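Local coordinates for photosystem II assembly protein Ycf48 (PDB 5OJ5) that binds the C-terminal prepropeptide of the D1 protein and probably assists early photosystem II assembly and the replacement of photodamaged D1, at residues V270-V283 with A286-G299. Numbering follows the deposited sequence.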
loop_
_atom_site.group_PDB
_atom_site.type_symbol
_atom_site.label_atom_id
_atom_site.label_comp_id
_atom_site.label_asym_id
_atom_site.label_seq_id
_atom_site.Cartn_x
_atom_site.Cartn_y
_atom_site.Cartn_z
ATOM N N VAL A 270 1.996 19.520 -7.864
ATOM C CA VAL A 270 1.506 18.611 -6.840
ATOM C C VAL A 270 1.823 17.182 -7.249
ATOM O O VAL A 270 1.399 16.706 -8.303
ATOM C CB VAL A 270 0.018 18.817 -6.536
ATOM C CG1 VAL A 270 -0.743 18.502 -7.710
ATOM C CG2 VAL A 270 -0.426 17.878 -5.425
ATOM N N GLY A 271 2.522 16.492 -6.398
ATOM C CA GLY A 271 2.887 15.140 -6.662
ATOM C C GLY A 271 1.831 14.193 -6.143
ATOM O O GLY A 271 1.164 14.426 -5.125
ATOM N N PHE A 272 1.705 13.082 -6.843
ATOM C CA PHE A 272 0.817 12.028 -6.389
ATOM C C PHE A 272 1.617 10.905 -5.751
ATOM O O PHE A 272 2.784 10.679 -6.070
ATOM C CB PHE A 272 -0.061 11.478 -7.524
ATOM C CG PHE A 272 -0.915 12.545 -8.099
ATOM C CD1 PHE A 272 -0.723 13.011 -9.417
ATOM C CD2 PHE A 272 -1.882 13.140 -7.326
ATOM C CE1 PHE A 272 -1.528 14.031 -9.960
ATOM C CE2 PHE A 272 -2.694 14.176 -7.851
ATOM C CZ PHE A 272 -2.494 14.608 -9.157
ATOM N N LEU A 273 0.950 10.159 -4.870
ATOM C CA LEU A 273 1.593 9.150 -4.044
ATOM C C LEU A 273 1.001 7.778 -4.257
ATOM O O LEU A 273 1.728 6.799 -4.163
ATOM C CB LEU A 273 1.510 9.574 -2.582
ATOM C CG LEU A 273 2.263 10.881 -2.285
ATOM C CD1 LEU A 273 1.874 11.475 -0.957
ATOM C CD2 LEU A 273 3.754 10.643 -2.377
ATOM N N ASP A 274 -0.319 7.655 -4.470
ATOM C CA ASP A 274 -0.934 6.348 -4.643
ATOM C C ASP A 274 -2.180 6.478 -5.496
ATOM O O ASP A 274 -2.780 7.560 -5.605
ATOM C CB ASP A 274 -1.292 5.713 -3.291
ATOM C CG ASP A 274 -1.460 4.217 -3.368
ATOM O OD1 ASP A 274 -0.952 3.601 -4.340
ATOM O OD2 ASP A 274 -1.989 3.634 -2.405
ATOM N N LEU A 275 -2.551 5.352 -6.102
ATOM C CA LEU A 275 -3.700 5.261 -6.994
ATOM C C LEU A 275 -4.382 3.940 -6.659
ATOM O O LEU A 275 -3.698 2.907 -6.550
ATOM C CB LEU A 275 -3.200 5.263 -8.453
ATOM C CG LEU A 275 -4.256 5.252 -9.553
ATOM C CD1 LEU A 275 -3.662 5.826 -10.820
ATOM C CD2 LEU A 275 -4.747 3.867 -9.848
ATOM N N ALA A 276 -5.693 3.945 -6.469
ATOM C CA ALA A 276 -6.397 2.701 -6.209
ATOM C C ALA A 276 -7.804 2.752 -6.742
ATOM O O ALA A 276 -8.445 3.806 -6.748
ATOM C CB ALA A 276 -6.434 2.377 -4.706
ATOM N N TYR A 277 -8.305 1.597 -7.150
ATOM C CA TYR A 277 -9.642 1.450 -7.692
ATOM C C TYR A 277 -10.625 1.022 -6.609
ATOM O O TYR A 277 -10.397 0.035 -5.905
ATOM C CB TYR A 277 -9.668 0.405 -8.806
ATOM C CG TYR A 277 -8.965 0.811 -10.077
ATOM C CD1 TYR A 277 -9.700 1.085 -11.221
ATOM C CD2 TYR A 277 -7.561 0.923 -10.143
ATOM C CE1 TYR A 277 -9.060 1.447 -12.393
ATOM C CE2 TYR A 277 -6.934 1.310 -11.326
ATOM C CZ TYR A 277 -7.683 1.562 -12.444
ATOM O OH TYR A 277 -7.019 1.921 -13.598
ATOM N N ARG A 278 -11.732 1.727 -6.491
ATOM C CA ARG A 278 -12.834 1.242 -5.659
ATOM C C ARG A 278 -13.679 0.233 -6.417
ATOM O O ARG A 278 -14.208 -0.716 -5.823
ATOM C CB ARG A 278 -13.700 2.429 -5.185
ATOM C CG ARG A 278 -14.741 1.982 -4.178
ATOM C CD ARG A 278 -15.586 3.139 -3.669
ATOM N NE ARG A 278 -16.465 3.706 -4.679
ATOM C CZ ARG A 278 -17.657 3.214 -5.004
ATOM N NH1 ARG A 278 -18.119 2.151 -4.350
ATOM N NH2 ARG A 278 -18.369 3.816 -5.936
ATOM N N THR A 279 -13.862 0.472 -7.726
ATOM C CA THR A 279 -14.621 -0.374 -8.624
ATOM C C THR A 279 -13.844 -0.378 -9.930
ATOM O O THR A 279 -12.881 0.377 -10.074
ATOM C CB THR A 279 -16.020 0.208 -8.892
ATOM O OG1 THR A 279 -15.872 1.402 -9.648
ATOM C CG2 THR A 279 -16.784 0.438 -7.592
ATOM N N PRO A 280 -14.254 -1.148 -10.934
ATOM C CA PRO A 280 -13.495 -1.120 -12.188
ATOM C C PRO A 280 -13.433 0.249 -12.837
ATOM O O PRO A 280 -12.449 0.530 -13.529
ATOM C CB PRO A 280 -14.228 -2.146 -13.072
ATOM C CG PRO A 280 -14.791 -3.128 -12.110
ATOM C CD PRO A 280 -15.154 -2.316 -10.874
ATOM N N ASN A 281 -14.441 1.122 -12.654
ATOM C CA ASN A 281 -14.422 2.433 -13.306
ATOM C C ASN A 281 -14.089 3.598 -12.376
ATOM O O ASN A 281 -13.781 4.691 -12.865
ATOM C CB ASN A 281 -15.797 2.698 -13.927
ATOM C CG ASN A 281 -16.116 1.744 -15.039
ATOM O OD1 ASN A 281 -15.232 1.307 -15.776
ATOM N ND2 ASN A 281 -17.382 1.410 -15.169
ATOM N N GLU A 282 -14.166 3.416 -11.057
ATOM C CA GLU A 282 -13.956 4.514 -10.126
ATOM C C GLU A 282 -12.580 4.398 -9.499
ATOM O O GLU A 282 -12.290 3.436 -8.764
ATOM C CB GLU A 282 -15.061 4.584 -9.071
ATOM C CG GLU A 282 -14.889 5.800 -8.228
ATOM C CD GLU A 282 -15.928 5.899 -7.138
ATOM O OE1 GLU A 282 -17.136 5.844 -7.458
ATOM O OE2 GLU A 282 -15.565 6.015 -5.950
ATOM N N VAL A 283 -11.751 5.386 -9.778
ATOM C CA VAL A 283 -10.349 5.398 -9.392
ATOM C C VAL A 283 -10.104 6.599 -8.505
ATOM O O VAL A 283 -10.624 7.682 -8.763
ATOM C CB VAL A 283 -9.434 5.526 -10.625
ATOM C CG1 VAL A 283 -8.023 5.066 -10.240
ATOM C CG2 VAL A 283 -9.981 4.740 -11.831
ATOM N N ALA A 286 -4.313 9.860 -4.728
ATOM C CA ALA A 286 -3.960 10.564 -3.506
ATOM C C ALA A 286 -2.575 11.161 -3.637
ATOM O O ALA A 286 -1.671 10.526 -4.171
ATOM C CB ALA A 286 -3.973 9.584 -2.328
ATOM N N GLY A 287 -2.397 12.364 -3.112
ATOM C CA GLY A 287 -1.104 12.997 -3.187
ATOM C C GLY A 287 -0.815 13.921 -2.038
ATOM O O GLY A 287 -1.407 13.875 -0.967
ATOM N N GLY A 288 0.151 14.773 -2.278
ATOM C CA GLY A 288 0.624 15.630 -1.232
ATOM C C GLY A 288 -0.346 16.737 -0.905
ATOM O O GLY A 288 -1.175 17.159 -1.719
ATOM N N ALA A 289 -0.205 17.235 0.325
ATOM C CA ALA A 289 -0.850 18.482 0.751
ATOM C C ALA A 289 -2.365 18.478 0.478
ATOM O O ALA A 289 -2.928 19.409 -0.099
ATOM C CB ALA A 289 -0.153 19.695 0.128
ATOM N N GLY A 290 -3.031 17.411 0.908
ATOM C CA GLY A 290 -4.467 17.375 0.815
ATOM C C GLY A 290 -5.034 17.029 -0.545
ATOM O O GLY A 290 -6.252 17.097 -0.706
ATOM N N ALA A 291 -4.203 16.659 -1.514
ATOM C CA ALA A 291 -4.681 16.362 -2.855
ATOM C C ALA A 291 -5.338 14.988 -2.916
ATOM O O ALA A 291 -4.716 13.967 -2.593
ATOM C CB ALA A 291 -3.516 16.431 -3.849
ATOM N N LEU A 292 -6.587 14.958 -3.375
ATOM C CA LEU A 292 -7.312 13.709 -3.531
ATOM C C LEU A 292 -8.275 13.886 -4.684
ATOM O O LEU A 292 -9.140 14.774 -4.627
ATOM C CB LEU A 292 -8.039 13.324 -2.250
ATOM C CG LEU A 292 -8.758 11.959 -2.292
ATOM C CD1 LEU A 292 -7.778 10.812 -2.503
ATOM C CD2 LEU A 292 -9.544 11.724 -1.003
ATOM N N LEU A 293 -8.148 13.048 -5.712
ATOM C CA LEU A 293 -8.930 13.144 -6.920
ATOM C C LEU A 293 -9.639 11.820 -7.175
ATOM O O LEU A 293 -9.181 10.749 -6.758
ATOM C CB LEU A 293 -8.047 13.451 -8.124
ATOM C CG LEU A 293 -7.052 14.625 -8.006
ATOM C CD1 LEU A 293 -6.375 14.844 -9.386
ATOM C CD2 LEU A 293 -7.554 15.864 -7.410
ATOM N N CYS A 294 -10.750 11.912 -7.914
ATOM C CA CYS A 294 -11.523 10.763 -8.316
ATOM C C CYS A 294 -11.825 10.832 -9.802
ATOM O O CYS A 294 -12.226 11.878 -10.315
ATOM C CB CYS A 294 -12.820 10.674 -7.522
ATOM S SG CYS A 294 -13.921 9.355 -7.963
ATOM N N SER A 295 -11.661 9.700 -10.467
ATOM C CA SER A 295 -12.118 9.525 -11.836
ATOM C C SER A 295 -13.233 8.498 -11.843
ATOM O O SER A 295 -13.123 7.436 -11.212
ATOM C CB SER A 295 -10.948 9.033 -12.690
ATOM O OG SER A 295 -11.446 8.687 -13.990
ATOM N N GLN A 296 -14.298 8.785 -12.576
ATOM C CA GLN A 296 -15.422 7.873 -12.708
ATOM C C GLN A 296 -15.441 7.214 -14.076
ATOM O O GLN A 296 -16.369 6.463 -14.386
ATOM C CB GLN A 296 -16.745 8.608 -12.386
ATOM C CG GLN A 296 -16.777 9.000 -10.901
ATOM C CD GLN A 296 -17.937 9.863 -10.502
ATOM O OE1 GLN A 296 -19.014 9.361 -10.207
ATOM N NE2 GLN A 296 -17.711 11.171 -10.433
ATOM N N ASP A 297 -14.416 7.428 -14.871
ATOM C CA ASP A 297 -14.314 6.878 -16.214
ATOM C C ASP A 297 -13.005 6.121 -16.379
ATOM O O ASP A 297 -12.391 6.142 -17.442
ATOM C CB ASP A 297 -14.516 7.936 -17.306
ATOM C CG ASP A 297 -13.562 9.128 -17.198
ATOM O OD1 ASP A 297 -12.526 9.033 -16.503
ATOM O OD2 ASP A 297 -13.847 10.190 -17.835
ATOM N N GLY A 298 -12.529 5.495 -15.305
ATOM C CA GLY A 298 -11.385 4.619 -15.411
ATOM C C GLY A 298 -10.044 5.338 -15.488
ATOM O O GLY A 298 -9.044 4.744 -15.890
ATOM N N GLY A 299 -9.979 6.605 -15.122
ATOM C CA GLY A 299 -8.714 7.308 -15.081
ATOM C C GLY A 299 -8.539 8.307 -16.181
ATOM O O GLY A 299 -7.490 8.958 -16.229
HETATM O O HOH W 1 -8.652 2.150 -15.725
HETATM O O HOH W 2 -18.478 5.974 -9.680
#
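The ring of Phe272 meets Leu293 CD1 obliquely, CZ to CD1 3.9 Å, the two side chains crossing at about a right angle. Val270 O lies over one ring face, offset toward the rim, and Ala286 O is near the ring plane at an edge. In this four-stranded antiparallel blade of the seven-bladed beta-propeller the buried ring reaches from strand 272-277 to strand 292-295, with Leu285 and Ile241 also against it, so a large apolar side chain suits the site. Farther along, Tyr277 carries Val283 CG1 over the centre of one face, 4.0 Å above the plane, with Thr279 O and a water in plane at its edge. The guanidinium of Arg278 has Thr279 CG2 over one face and, at its edge, the carboxylate of Glu282, gripped side-on through NE and NH2; both oxygens are met from above the carboxylate plane.

Strands 272-277 and 283-287 pair antiparallel, with a classic beta bulge where Ala286 O accepts from both Leu273 N (2.7 Å) and Asp274 N (3.2 Å), the first in the carbonyl plane, the second tilted from it. Glycine fits at 287 because Gly271 O, 3.3 Å from Gly287 CA, and the Phe272 ring fill the space a side chain would need. Strand 283-287 pairs in turn with strand 292-295, where Val283 and Ser295 exchange two backbone hydrogen bonds. Glu282 is extended, chi1 -174°, which lays its CG against Cys294 SG at 3.7 Å. Ser295 OG accepts from Gly299 N and also bonds Thr301 O, a small hydroxyl bracing the turn whose Gly298, at positive phi, donates to Asn281 O. A water links Tyr277 OH to this turn, donating to Gly298 O at 2.6 Å.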